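Local coordinates for protein PUF4 (Saccharomyces cerevisiae, PDB 3BWT) that binds single-stranded mRNA sequence-specifically through the Pumilio homology domain that makes up this chain, at residues V71-R76 with C106-E111; V78-S83 with D110-I115; G270-I275 with V310-V315; G284-Q289 with G324-G329. One frame throughout, in Å; residues are numbered along the deposited sequence.

The chain is a curved stack of helical Pumilio repeats, and the contacts lie in two clusters near its ends. Contacts 1 and 2 join helix 73-83 to helix 110-120 and the turn before it, with centres 8 Å apart; they share Asp110 and Glu111 and meet through a salt bridge from Arg76 to Glu112. Contacts 3 and 4 are 11 Å apart and alternate along the chain; Ile327 and Ile328 of contact 4 pack on Val310 and Leu314 of contact 3. Between the clusters, centres are 56 to 65 Å apart. Contact 4 holds an Asn-Tyr-x-x-Gln base-reading pattern of Pumilio repeats; contact 2 packs helix on helix, and contacts 1 and 3 pack a helix on the turn beside another.

Contact 1. Residues V71-R76 with C106-E111; sequences VTTEQR and CIKTDE
Arg76 reaches from the start of helix 73-83 to the loop that precedes helix 110-120, joining the second and third Pumilio repeats in the side-by-side stacking of this helical-repeat fold. The close-packed part is its guanidinium. Cys106 O sits over one face, offset toward the rim, 3.5 Å from Arg76 CZ, and Arg76 CD rests on Cys106 CB at 3.9 Å. CG lies opposite the backbone N (chi1 -168°), which sends the chain across the gap, and a bend at chi3 turns the guanidinium back toward Thr73, where NH2 donates to OG1, 3.0 Å away and tilted from the guanidinium plane. NE forms a salt bridge with Glu112, whose other oxygen accepts from Lys108 N and Thr109 OG1, so one carboxylate ties the arginine to the loop. Behind Thr73, Thr72 and Gln75 form a capping box that fixes the helix start. On the exposed side the Lys108 stem lies against the guanidinium and Thr73 without hydrogen bonding to them, its NZ 3.6 Å from the like-charged Arg76 NH1. Looser still, the two threonines touch through methyls alone, Thr73 CG2 to Thr109 CG2 at 3.8 Å.

Contact 2. Residues V78-S83 with D110-I115; sequences VLTKIS and DEEAQI
Ile115 meets Thr80 and Lys81 with its two branches. Its CG2, placed opposite the backbone N by a chi1 of -71°, lies 3.6 Å from Thr80 CG2. The other branch runs out extended, so that CD1 reaches 3.7 Å from Lys81 CG and 3.9 Å from Lys81 CE, the lysine crossing it at about a right angle. Thr80 has its own methyl opposite the backbone N and turned to the neighbouring helix, while OG1 lies beside that N and bonds back to Arg76 O one turn earlier; its hydroxyl is thus spent within the helix and the methyl does the packing. The two helices belong to the stack of Pumilio repeats 2 and 3, and their segments here run nearly parallel, 12° apart, with axes 10.3 Å from each other. Glu112 is buried beside Thr80 but directs its carboxylate to Arg76 and to the loop ahead of its own helix. On the solvent side Lys81 is straight from CG to NZ. Its ammonium ends 3.9 Å from Glu111 OE2, a long salt bridge between side chains that cross steeply.

Contact 3. Residues G270-I275 with V310-V315; sequences GGETGI and VAPLLV
Glu272 and Ile275, one turn apart on helix 256-279, pack against Val310, Pro312 and Leu313, where the chain leaves helix 300-310. The glutamate starts at the outer edge. Its CB stays about 5.2 Å from Leu313 CD1, and CG, carried away from the backbone N by a chi1 of -166°, makes the first real contact, 4.0 Å from the same methyl. The chain then continues extended, CD passing Leu313 CD1 at about 4.6 Å. At the tip OE2 comes 4.2 Å from Pro312 CB, a van der Waals approach that leaves the carboxylate on the solvent side. CG thus lies against one methyl of the leucine. Farther in, Ile275 is buried. Its CG2 touches Val310 CG2 at 3.9 Å, the side chains crossing at about a right angle, and lies 4.3 Å from Leu313 CD1, so this leucine methyl is shared by the two residues of the helix.

Both backbones are irregular here. Helix 256-279 is kinked beside Gly271, whose phi is positive, and the backbone N atoms of Glu272 and Thr273 lack bonds to the turn before. Opposite, residues 311-313 keep helical angles without the regular bonds, and Leu314 centres an inverse gamma turn from which its side chain reaches helix 322-328. Apolar packing of this kind, with a carboxylate at its outer margin, joins the annotated eighth Pumilio repeat to the turn that leads on to the last helix, 322-328, at the C-terminal end of the alpha-helical repeat stack.

Contact 4. Residues G284-Q289 with G324-G329; sequences GNYVLQ and GKRIIG
A cation-pi stack with an apolar patch beneath it joins helix 284-298 of the eighth Pumilio repeat to helix 322-328, the last in the chain; the two segments run almost parallel, with axes 9.8 Å apart at an angle of 10°. Tyr286 and Arg326 carry the outer layer. The guanidinium lies flat on the phenol ring, planes 16° apart and centres separated by 4.3 Å, with Tyr286 CE1 over the middle of the guanidinium, 3.6 Å from Arg326 CZ. A bend at chi3 (-49°) brings the group across to the tyrosine. The amide plane of Asn285 stands nearly perpendicular to it; the model places Gln289 too close to Arg326, so the details of that pair are doubtful. Below, Ile327 lays CD1 against the neighbouring helix, 3.7 Å from Asn285 O, 3.8 Å from Gln289 CB and 4.1 Å from Leu288 CG, while Leu279 of helix 256-279 backs both Leu288 and Ile327. Asn285, Tyr286 and Gln289 follow the Asn-Tyr-x-x-Gln pattern that in PUF proteins recognises uracil, the aromatic residue stacking between bases. The stack with Arg326 would restrain the tyrosine ring, and it sets a positive charge beside the side chains expected to read a base.

Contact 1. Residues V71-R76 with C106-E111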
loop_
_atom_site.group_PDB
_atom_site.type_symbol
_atom_site.label_atom_id
_atom_site.label_comp_id
_atom_site.label_asym_id
_atom_site.label_seq_id
_atom_site.Cartn_x
_atom_site.Cartn_y
_atom_site.Cartn_z
ATOM N N VAL A 71 -27.356 -9.245 -7.536
ATOM C CA VAL A 71 -28.077 -8.659 -8.662
ATOM C C VAL A 71 -27.553 -9.268 -9.977
ATOM O O VAL A 71 -26.457 -9.845 -9.985
ATOM C CB VAL A 71 -27.897 -7.114 -8.604
ATOM C CG1 VAL A 71 -26.790 -6.628 -9.539
ATOM C CG2 VAL A 71 -29.194 -6.417 -8.862
ATOM N N THR A 72 -28.311 -9.182 -11.078
ATOM C CA THR A 72 -27.817 -9.767 -12.342
ATOM C C THR A 72 -26.809 -8.851 -12.993
ATOM O O THR A 72 -26.586 -7.740 -12.534
ATOM C CB THR A 72 -28.916 -10.075 -13.405
ATOM O OG1 THR A 72 -29.455 -8.849 -13.915
ATOM C CG2 THR A 72 -30.018 -10.942 -12.838
ATOM N N THR A 73 -26.210 -9.308 -14.084
ATOM C CA THR A 73 -25.269 -8.453 -14.793
ATOM C C THR A 73 -25.970 -7.238 -15.402
ATOM O O THR A 73 -25.429 -6.132 -15.397
ATOM C CB THR A 73 -24.484 -9.230 -15.848
ATOM O OG1 THR A 73 -23.469 -9.998 -15.190
ATOM C CG2 THR A 73 -23.825 -8.277 -16.826
ATOM N N GLU A 74 -27.183 -7.441 -15.905
ATOM C CA GLU A 74 -27.932 -6.340 -16.475
ATOM C C GLU A 74 -28.138 -5.277 -15.406
ATOM O O GLU A 74 -27.896 -4.090 -15.634
ATOM C CB GLU A 74 -29.279 -6.811 -17.032
ATOM C CG GLU A 74 -29.183 -7.591 -18.346
ATOM C CD GLU A 74 -28.505 -8.946 -18.176
ATOM O OE1 GLU A 74 -28.964 -9.740 -17.323
ATOM O OE2 GLU A 74 -27.516 -9.220 -18.896
ATOM N N GLN A 75 -28.581 -5.709 -14.232
ATOM C CA GLN A 75 -28.878 -4.779 -13.156
ATOM C C GLN A 75 -27.604 -4.111 -12.663
ATOM O O GLN A 75 -27.564 -2.896 -12.460
ATOM C CB GLN A 75 -29.577 -5.504 -12.022
ATOM C CG GLN A 75 -31.002 -5.877 -12.327
ATOM C CD GLN A 75 -31.515 -6.984 -11.432
ATOM O OE1 GLN A 75 -30.755 -7.861 -11.013
ATOM N NE2 GLN A 75 -32.808 -6.956 -11.139
ATOM N N ARG A 76 -26.557 -4.908 -12.492
ATOM C CA ARG A 76 -25.285 -4.386 -12.037
ATOM C C ARG A 76 -24.793 -3.273 -12.947
ATOM O O ARG A 76 -24.268 -2.258 -12.475
ATOM C CB ARG A 76 -24.237 -5.492 -11.961
ATOM C CG ARG A 76 -22.981 -5.063 -11.225
ATOM C CD ARG A 76 -22.042 -6.229 -10.955
ATOM N NE ARG A 76 -21.537 -6.794 -12.199
ATOM C CZ ARG A 76 -21.888 -7.981 -12.674
ATOM N NH1 ARG A 76 -22.733 -8.744 -11.992
ATOM N NH2 ARG A 76 -21.385 -8.405 -13.827
ATOM N N CYS A 106 -17.075 -6.900 -8.133
ATOM C CA CYS A 106 -18.207 -7.638 -8.680
ATOM C C CYS A 106 -18.309 -7.637 -10.200
ATOM O O CYS A 106 -18.977 -8.492 -10.770
ATOM C CB CYS A 106 -19.515 -7.118 -8.092
ATOM S SG CYS A 106 -19.856 -7.713 -6.451
ATOM N N ILE A 107 -17.662 -6.685 -10.859
ATOM C CA ILE A 107 -17.862 -6.542 -12.293
ATOM C C ILE A 107 -17.259 -7.694 -13.075
ATOM O O ILE A 107 -16.136 -8.111 -12.833
ATOM C CB ILE A 107 -17.373 -5.182 -12.843
ATOM C CG1 ILE A 107 -15.863 -5.033 -12.673
ATOM C CG2 ILE A 107 -18.125 -4.042 -12.171
ATOM C CD1 ILE A 107 -15.355 -3.660 -13.059
ATOM N N LYS A 108 -18.038 -8.207 -14.016
ATOM C CA LYS A 108 -17.621 -9.329 -14.826
ATOM C C LYS A 108 -17.298 -8.888 -16.259
ATOM O O LYS A 108 -16.310 -9.338 -16.835
ATOM C CB LYS A 108 -18.696 -10.432 -14.791
ATOM C CG LYS A 108 -18.864 -11.103 -13.409
ATOM C CD LYS A 108 -20.023 -12.117 -13.357
ATOM C CE LYS A 108 -21.393 -11.429 -13.363
ATOM N NZ LYS A 108 -22.536 -12.277 -12.873
ATOM N N THR A 109 -18.112 -7.995 -16.822
ATOM C CA THR A 109 -17.967 -7.591 -18.229
ATOM C C THR A 109 -16.848 -6.580 -18.446
ATOM O O THR A 109 -16.308 -6.019 -17.498
ATOM C CB THR A 109 -19.272 -6.973 -18.815
ATOM O OG1 THR A 109 -19.492 -5.676 -18.245
ATOM C CG2 THR A 109 -20.482 -7.859 -18.542
ATOM N N ASP A 110 -16.516 -6.335 -19.706
ATOM C CA ASP A 110 -15.462 -5.388 -20.031
ATOM C C ASP A 110 -16.060 -4.014 -20.290
ATOM O O ASP A 110 -15.378 -2.995 -20.203
ATOM C CB ASP A 110 -14.657 -5.864 -21.239
ATOM C CG ASP A 110 -13.770 -7.043 -20.905
ATOM O OD1 ASP A 110 -13.600 -7.330 -19.698
ATOM O OD2 ASP A 110 -13.225 -7.663 -21.850
ATOM N N GLU A 111 -17.347 -3.998 -20.611
ATOM C CA GLU A 111 -18.080 -2.747 -20.723
ATOM C C GLU A 111 -18.145 -2.083 -19.349
ATOM O O GLU A 111 -18.054 -0.859 -19.223
ATOM C CB GLU A 111 -19.488 -3.018 -21.255
ATOM C CG GLU A 111 -20.570 -2.135 -20.656
ATOM C CD GLU A 111 -21.947 -2.466 -21.202
ATOM O OE1 GLU A 111 -22.213 -3.671 -21.446
ATOM O OE2 GLU A 111 -22.754 -1.520 -21.390
#

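Contact 2. Residues V78-S83 with D110-I115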
loop_
_atom_site.group_PDB
_atom_site.type_symbol
_atom_site.label_atom_id
_atom_site.label_comp_id
_atom_site.label_asym_id
_atom_site.label_seq_id
_atom_site.Cartn_x
_atom_site.Cartn_y
_atom_site.Cartn_z
ATOM N N VAL A 78 -26.538 -1.243 -14.643
ATOM C CA VAL A 78 -27.352 -0.055 -14.446
ATOM C C VAL A 78 -26.885 0.691 -13.202
ATOM O O VAL A 78 -26.765 1.919 -13.210
ATOM C CB VAL A 78 -28.857 -0.391 -14.324
ATOM C CG1 VAL A 78 -29.657 0.853 -13.919
ATOM C CG2 VAL A 78 -29.379 -0.977 -15.623
ATOM N N LEU A 79 -26.626 -0.051 -12.130
ATOM C CA LEU A 79 -26.113 0.555 -10.912
ATOM C C LEU A 79 -24.788 1.247 -11.197
ATOM O O LEU A 79 -24.520 2.335 -10.672
ATOM C CB LEU A 79 -25.949 -0.483 -9.801
ATOM C CG LEU A 79 -27.252 -1.111 -9.305
ATOM C CD1 LEU A 79 -27.046 -1.907 -8.018
ATOM C CD2 LEU A 79 -28.320 -0.046 -9.116
ATOM N N THR A 80 -23.966 0.628 -12.040
ATOM C CA THR A 80 -22.679 1.218 -12.396
ATOM C C THR A 80 -22.897 2.506 -13.180
ATOM O O THR A 80 -22.233 3.507 -12.927
ATOM C CB THR A 80 -21.769 0.267 -13.246
ATOM O OG1 THR A 80 -21.602 -0.999 -12.591
ATOM C CG2 THR A 80 -20.399 0.897 -13.471
ATOM N N LYS A 81 -23.824 2.484 -14.133
ATOM C CA LYS A 81 -24.043 3.665 -14.973
ATOM C C LYS A 81 -24.571 4.862 -14.189
ATOM O O LYS A 81 -24.185 5.997 -14.452
ATOM C CB LYS A 81 -24.956 3.353 -16.164
ATOM C CG LYS A 81 -24.284 2.509 -17.253
ATOM C CD LYS A 81 -25.232 2.214 -18.424
ATOM C CE LYS A 81 -24.533 1.412 -19.525
ATOM N NZ LYS A 81 -25.397 1.242 -20.733
ATOM N N ILE A 82 -25.436 4.600 -13.220
ATOM C CA ILE A 82 -26.045 5.653 -12.428
ATOM C C ILE A 82 -25.034 6.269 -11.475
ATOM O O ILE A 82 -24.995 7.495 -11.290
ATOM C CB ILE A 82 -27.247 5.106 -11.613
ATOM C CG1 ILE A 82 -28.445 4.838 -12.537
ATOM C CG2 ILE A 82 -27.627 6.058 -10.482
ATOM C CD1 ILE A 82 -29.660 4.260 -11.830
ATOM N N SER A 83 -24.207 5.419 -10.872
ATOM C CA SER A 83 -23.253 5.897 -9.878
ATOM C C SER A 83 -21.988 6.492 -10.490
ATOM O O SER A 83 -21.367 7.359 -9.881
ATOM C CB SER A 83 -22.903 4.793 -8.877
ATOM O OG SER A 83 -22.418 3.644 -9.532
ATOM N N ASP A 110 -16.516 -6.335 -19.706
ATOM C CA ASP A 110 -15.462 -5.388 -20.031
ATOM C C ASP A 110 -16.060 -4.014 -20.290
ATOM O O ASP A 110 -15.378 -2.995 -20.203
ATOM C CB ASP A 110 -14.657 -5.864 -21.239
ATOM C CG ASP A 110 -13.770 -7.043 -20.905
ATOM O OD1 ASP A 110 -13.600 -7.330 -19.698
ATOM O OD2 ASP A 110 -13.225 -7.663 -21.850
ATOM N N GLU A 111 -17.347 -3.998 -20.611
ATOM C CA GLU A 111 -18.080 -2.747 -20.723
ATOM C C GLU A 111 -18.145 -2.083 -19.349
ATOM O O GLU A 111 -18.054 -0.859 -19.223
ATOM C CB GLU A 111 -19.488 -3.018 -21.255
ATOM C CG GLU A 111 -20.570 -2.135 -20.656
ATOM C CD GLU A 111 -21.947 -2.466 -21.202
ATOM O OE1 GLU A 111 -22.213 -3.671 -21.446
ATOM O OE2 GLU A 111 -22.754 -1.520 -21.390
ATOM N N GLU A 112 -18.309 -2.917 -18.326
ATOM C CA GLU A 112 -18.338 -2.475 -16.943
ATOM C C GLU A 112 -17.002 -1.888 -16.535
ATOM O O GLU A 112 -16.950 -0.944 -15.745
ATOM C CB GLU A 112 -18.646 -3.655 -16.026
ATOM C CG GLU A 112 -20.115 -3.914 -15.789
ATOM C CD GLU A 112 -20.345 -5.214 -15.043
ATOM O OE1 GLU A 112 -19.999 -6.292 -15.577
ATOM O OE2 GLU A 112 -20.878 -5.156 -13.919
ATOM N N ALA A 113 -15.921 -2.470 -17.051
ATOM C CA ALA A 113 -14.578 -2.025 -16.696
ATOM C C ALA A 113 -14.260 -0.725 -17.399
ATOM O O ALA A 113 -13.613 0.157 -16.833
ATOM C CB ALA A 113 -13.548 -3.076 -17.042
ATOM N N GLN A 114 -14.718 -0.603 -18.638
ATOM C CA GLN A 114 -14.496 0.626 -19.381
ATOM C C GLN A 114 -15.231 1.794 -18.743
ATOM O O GLN A 114 -14.691 2.891 -18.655
ATOM C CB GLN A 114 -14.876 0.465 -20.852
ATOM C CG GLN A 114 -13.758 -0.139 -21.677
ATOM C CD GLN A 114 -12.397 0.404 -21.270
ATOM O OE1 GLN A 114 -11.489 -0.361 -20.937
ATOM N NE2 GLN A 114 -12.254 1.732 -21.281
ATOM N N ILE A 115 -16.453 1.555 -18.280
ATOM C CA ILE A 115 -17.199 2.580 -17.553
ATOM C C ILE A 115 -16.479 3.008 -16.269
ATOM O O ILE A 115 -16.495 4.185 -15.898
ATOM C CB ILE A 115 -18.641 2.120 -17.225
ATOM C CG1 ILE A 115 -19.493 2.078 -18.498
ATOM C CG2 ILE A 115 -19.281 3.034 -16.189
ATOM C CD1 ILE A 115 -20.881 1.493 -18.295
#

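Contact 3. Residues G270-I275 with V310-V315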
loop_
_atom_site.group_PDB
_atom_site.type_symbol
_atom_site.label_atom_id
_atom_site.label_comp_id
_atom_site.label_asym_id
_atom_site.label_seq_id
_atom_site.Cartn_x
_atom_site.Cartn_y
_atom_site.Cartn_z
ATOM N N GLY A 270 33.590 4.486 5.909
ATOM C CA GLY A 270 33.148 4.952 7.208
ATOM C C GLY A 270 34.277 4.949 8.222
ATOM O O GLY A 270 34.542 5.957 8.876
ATOM N N GLY A 271 34.944 3.804 8.349
ATOM C CA GLY A 271 36.051 3.656 9.278
ATOM C C GLY A 271 35.634 3.878 10.718
ATOM O O GLY A 271 34.442 3.840 11.041
ATOM N N GLU A 272 36.607 4.118 11.595
ATOM C CA GLU A 272 36.295 4.289 13.009
ATOM C C GLU A 272 35.431 5.531 13.246
ATOM O O GLU A 272 34.553 5.530 14.106
ATOM C CB GLU A 272 37.563 4.311 13.877
ATOM C CG GLU A 272 37.265 4.138 15.381
ATOM C CD GLU A 272 38.444 3.584 16.182
ATOM O OE1 GLU A 272 39.521 4.220 16.170
ATOM O OE2 GLU A 272 38.285 2.520 16.834
ATOM N N THR A 273 35.677 6.585 12.476
ATOM C CA THR A 273 34.875 7.793 12.582
ATOM C C THR A 273 33.403 7.534 12.225
ATOM O O THR A 273 32.500 7.839 13.010
ATOM C CB THR A 273 35.456 8.923 11.715
ATOM O OG1 THR A 273 36.515 9.567 12.436
ATOM C CG2 THR A 273 34.394 9.952 11.387
ATOM N N GLY A 274 33.164 6.968 11.047
ATOM C CA GLY A 274 31.815 6.634 10.637
ATOM C C GLY A 274 31.150 5.666 11.598
ATOM O O GLY A 274 29.999 5.850 12.006
ATOM N N ILE A 275 31.870 4.618 11.964
ATOM C CA ILE A 275 31.311 3.627 12.867
ATOM C C ILE A 275 31.009 4.234 14.233
ATOM O O ILE A 275 29.995 3.914 14.846
ATOM C CB ILE A 275 32.218 2.386 12.977
ATOM C CG1 ILE A 275 31.942 1.450 11.803
ATOM C CG2 ILE A 275 31.980 1.657 14.289
ATOM C CD1 ILE A 275 33.131 0.611 11.405
ATOM N N VAL A 310 34.516 -1.599 16.643
ATOM C CA VAL A 310 33.461 -1.279 17.593
ATOM C C VAL A 310 33.886 -1.433 19.054
ATOM O O VAL A 310 33.584 -0.575 19.883
ATOM C CB VAL A 310 32.212 -2.148 17.364
ATOM C CG1 VAL A 310 31.222 -1.961 18.509
ATOM C CG2 VAL A 310 31.569 -1.828 16.015
ATOM N N ALA A 311 34.571 -2.529 19.368
ATOM C CA ALA A 311 34.866 -2.868 20.765
ATOM C C ALA A 311 35.725 -1.842 21.531
ATOM O O ALA A 311 35.522 -1.636 22.740
ATOM C CB ALA A 311 35.467 -4.274 20.871
ATOM N N PRO A 312 36.694 -1.209 20.840
ATOM C CA PRO A 312 37.483 -0.139 21.459
ATOM C C PRO A 312 36.619 1.052 21.864
ATOM O O PRO A 312 36.988 1.825 22.759
ATOM C CB PRO A 312 38.445 0.279 20.344
ATOM C CG PRO A 312 38.540 -0.900 19.464
ATOM C CD PRO A 312 37.195 -1.558 19.501
ATOM N N LEU A 313 35.472 1.194 21.213
ATOM C CA LEU A 313 34.620 2.353 21.431
ATOM C C LEU A 313 33.674 2.133 22.596
ATOM O O LEU A 313 33.169 3.088 23.181
ATOM C CB LEU A 313 33.842 2.689 20.157
ATOM C CG LEU A 313 34.736 3.274 19.068
ATOM C CD1 LEU A 313 34.117 3.170 17.674
ATOM C CD2 LEU A 313 35.066 4.716 19.428
ATOM N N LEU A 314 33.449 0.871 22.939
ATOM C CA LEU A 314 32.502 0.544 23.996
ATOM C C LEU A 314 33.129 0.597 25.382
ATOM O O LEU A 314 33.325 -0.431 26.029
ATOM C CB LEU A 314 31.854 -0.819 23.742
ATOM C CG LEU A 314 30.904 -0.829 22.542
ATOM C CD1 LEU A 314 30.417 -2.229 22.246
ATOM C CD2 LEU A 314 29.739 0.097 22.791
ATOM N N VAL A 315 33.440 1.807 25.835
ATOM C CA VAL A 315 34.025 2.002 27.156
ATOM C C VAL A 315 33.467 3.244 27.861
ATOM O O VAL A 315 33.107 4.242 27.230
ATOM C CB VAL A 315 35.565 2.068 27.087
ATOM C CG1 VAL A 315 36.129 0.724 26.647
ATOM C CG2 VAL A 315 36.012 3.174 26.136
#

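Contact 4. Residues G284-Q289 with G324-G329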
loop_
_atom_site.group_PDB
_atom_site.type_symbol
_atom_site.label_atom_id
_atom_site.label_comp_id
_atom_site.label_asym_id
_atom_site.label_seq_id
_atom_site.Cartn_x
_atom_site.Cartn_y
_atom_site.Cartn_z
ATOM N N GLY A 284 21.558 5.383 13.452
ATOM C CA GLY A 284 22.672 4.552 13.024
ATOM C C GLY A 284 23.071 3.467 14.009
ATOM O O GLY A 284 23.647 2.463 13.626
ATOM N N ASN A 285 22.774 3.664 15.286
ATOM C CA ASN A 285 22.989 2.608 16.261
ATOM C C ASN A 285 22.346 1.304 15.807
ATOM O O ASN A 285 23.020 0.283 15.700
ATOM C CB ASN A 285 22.444 3.008 17.628
ATOM C CG ASN A 285 22.915 2.080 18.734
ATOM O OD1 ASN A 285 23.897 2.368 19.427
ATOM N ND2 ASN A 285 22.227 0.956 18.899
ATOM N N TYR A 286 21.042 1.346 15.540
ATOM C CA TYR A 286 20.294 0.170 15.075
ATOM C C TYR A 286 20.857 -0.413 13.792
ATOM O O TYR A 286 20.881 -1.625 13.619
ATOM C CB TYR A 286 18.827 0.515 14.829
ATOM C CG TYR A 286 18.097 0.950 16.056
ATOM C CD1 TYR A 286 17.601 0.019 16.953
ATOM C CD2 TYR A 286 17.896 2.300 16.321
ATOM C CE1 TYR A 286 16.927 0.413 18.092
ATOM C CE2 TYR A 286 17.218 2.708 17.458
ATOM C CZ TYR A 286 16.740 1.760 18.345
ATOM O OH TYR A 286 16.072 2.159 19.481
ATOM N N VAL A 287 21.259 0.471 12.887
ATOM C CA VAL A 287 21.901 0.088 11.643
ATOM C C VAL A 287 23.219 -0.616 11.927
ATOM O O VAL A 287 23.565 -1.613 11.294
ATOM C CB VAL A 287 22.180 1.327 10.792
ATOM C CG1 VAL A 287 22.955 0.956 9.527
ATOM C CG2 VAL A 287 20.874 2.027 10.458
ATOM N N LEU A 288 23.954 -0.082 12.892
ATOM C CA LEU A 288 25.202 -0.685 13.319
ATOM C C LEU A 288 24.939 -2.080 13.858
ATOM O O LEU A 288 25.699 -3.009 13.593
ATOM C CB LEU A 288 25.867 0.167 14.405
ATOM C CG LEU A 288 27.225 -0.378 14.850
ATOM C CD1 LEU A 288 28.034 -0.785 13.623
ATOM C CD2 LEU A 288 27.985 0.630 15.707
ATOM N N GLN A 289 23.862 -2.212 14.625
ATOM C CA GLN A 289 23.521 -3.486 15.232
ATOM C C GLN A 289 23.083 -4.470 14.167
ATOM O O GLN A 289 23.332 -5.667 14.268
ATOM C CB GLN A 289 22.418 -3.321 16.267
ATOM C CG GLN A 289 22.077 -4.611 16.981
ATOM C CD GLN A 289 21.026 -4.419 18.049
ATOM O OE1 GLN A 289 20.530 -3.311 18.251
ATOM N NE2 GLN A 289 20.670 -5.500 18.736
ATOM N N GLY A 324 24.365 1.666 24.076
ATOM C CA GLY A 324 25.661 1.042 24.261
ATOM C C GLY A 324 25.502 -0.441 24.545
ATOM O O GLY A 324 26.141 -1.278 23.897
ATOM N N LYS A 325 24.641 -0.772 25.509
ATOM C CA LYS A 325 24.407 -2.169 25.881
ATOM C C LYS A 325 23.881 -3.009 24.712
ATOM O O LYS A 325 24.027 -4.226 24.704
ATOM C CB LYS A 325 23.431 -2.272 27.059
ATOM C CG LYS A 325 24.006 -1.939 28.426
ATOM C CD LYS A 325 22.919 -2.067 29.480
ATOM C CE LYS A 325 23.181 -1.180 30.693
ATOM N NZ LYS A 325 21.904 -0.768 31.358
ATOM N N ARG A 326 23.258 -2.357 23.737
ATOM C CA ARG A 326 22.685 -3.061 22.605
ATOM C C ARG A 326 23.789 -3.634 21.729
ATOM O O ARG A 326 23.757 -4.807 21.346
ATOM C CB ARG A 326 21.824 -2.107 21.783
ATOM C CG ARG A 326 20.631 -2.769 21.128
ATOM C CD ARG A 326 20.191 -2.031 19.870
ATOM N NE ARG A 326 20.054 -0.595 20.067
ATOM C CZ ARG A 326 19.195 -0.032 20.909
ATOM N NH1 ARG A 326 18.400 -0.792 21.652
ATOM N NH2 ARG A 326 19.144 1.291 21.020
ATOM N N ILE A 327 24.767 -2.790 21.414
ATOM C CA ILE A 327 25.886 -3.175 20.569
ATOM C C ILE A 327 26.803 -4.165 21.273
ATOM O O ILE A 327 27.368 -5.059 20.647
ATOM C CB ILE A 327 26.705 -1.951 20.147
ATOM C CG1 ILE A 327 25.807 -0.931 19.435
ATOM C CG2 ILE A 327 27.857 -2.371 19.258
ATOM C CD1 ILE A 327 25.159 -1.455 18.172
ATOM N N ILE A 328 26.952 -3.991 22.579
ATOM C CA ILE A 328 27.735 -4.909 23.391
ATOM C C ILE A 328 27.194 -6.327 23.212
ATOM O O ILE A 328 27.942 -7.316 23.248
ATOM C CB ILE A 328 27.678 -4.500 24.878
ATOM C CG1 ILE A 328 28.371 -3.150 25.080
ATOM C CG2 ILE A 328 28.321 -5.551 25.756
ATOM C CD1 ILE A 328 28.274 -2.605 26.490
ATOM N N GLY A 329 25.884 -6.412 23.000
ATOM C CA GLY A 329 25.210 -7.685 22.857
ATOM C C GLY A 329 25.536 -8.363 21.543
ATOM O O GLY A 329 25.363 -9.574 21.398
#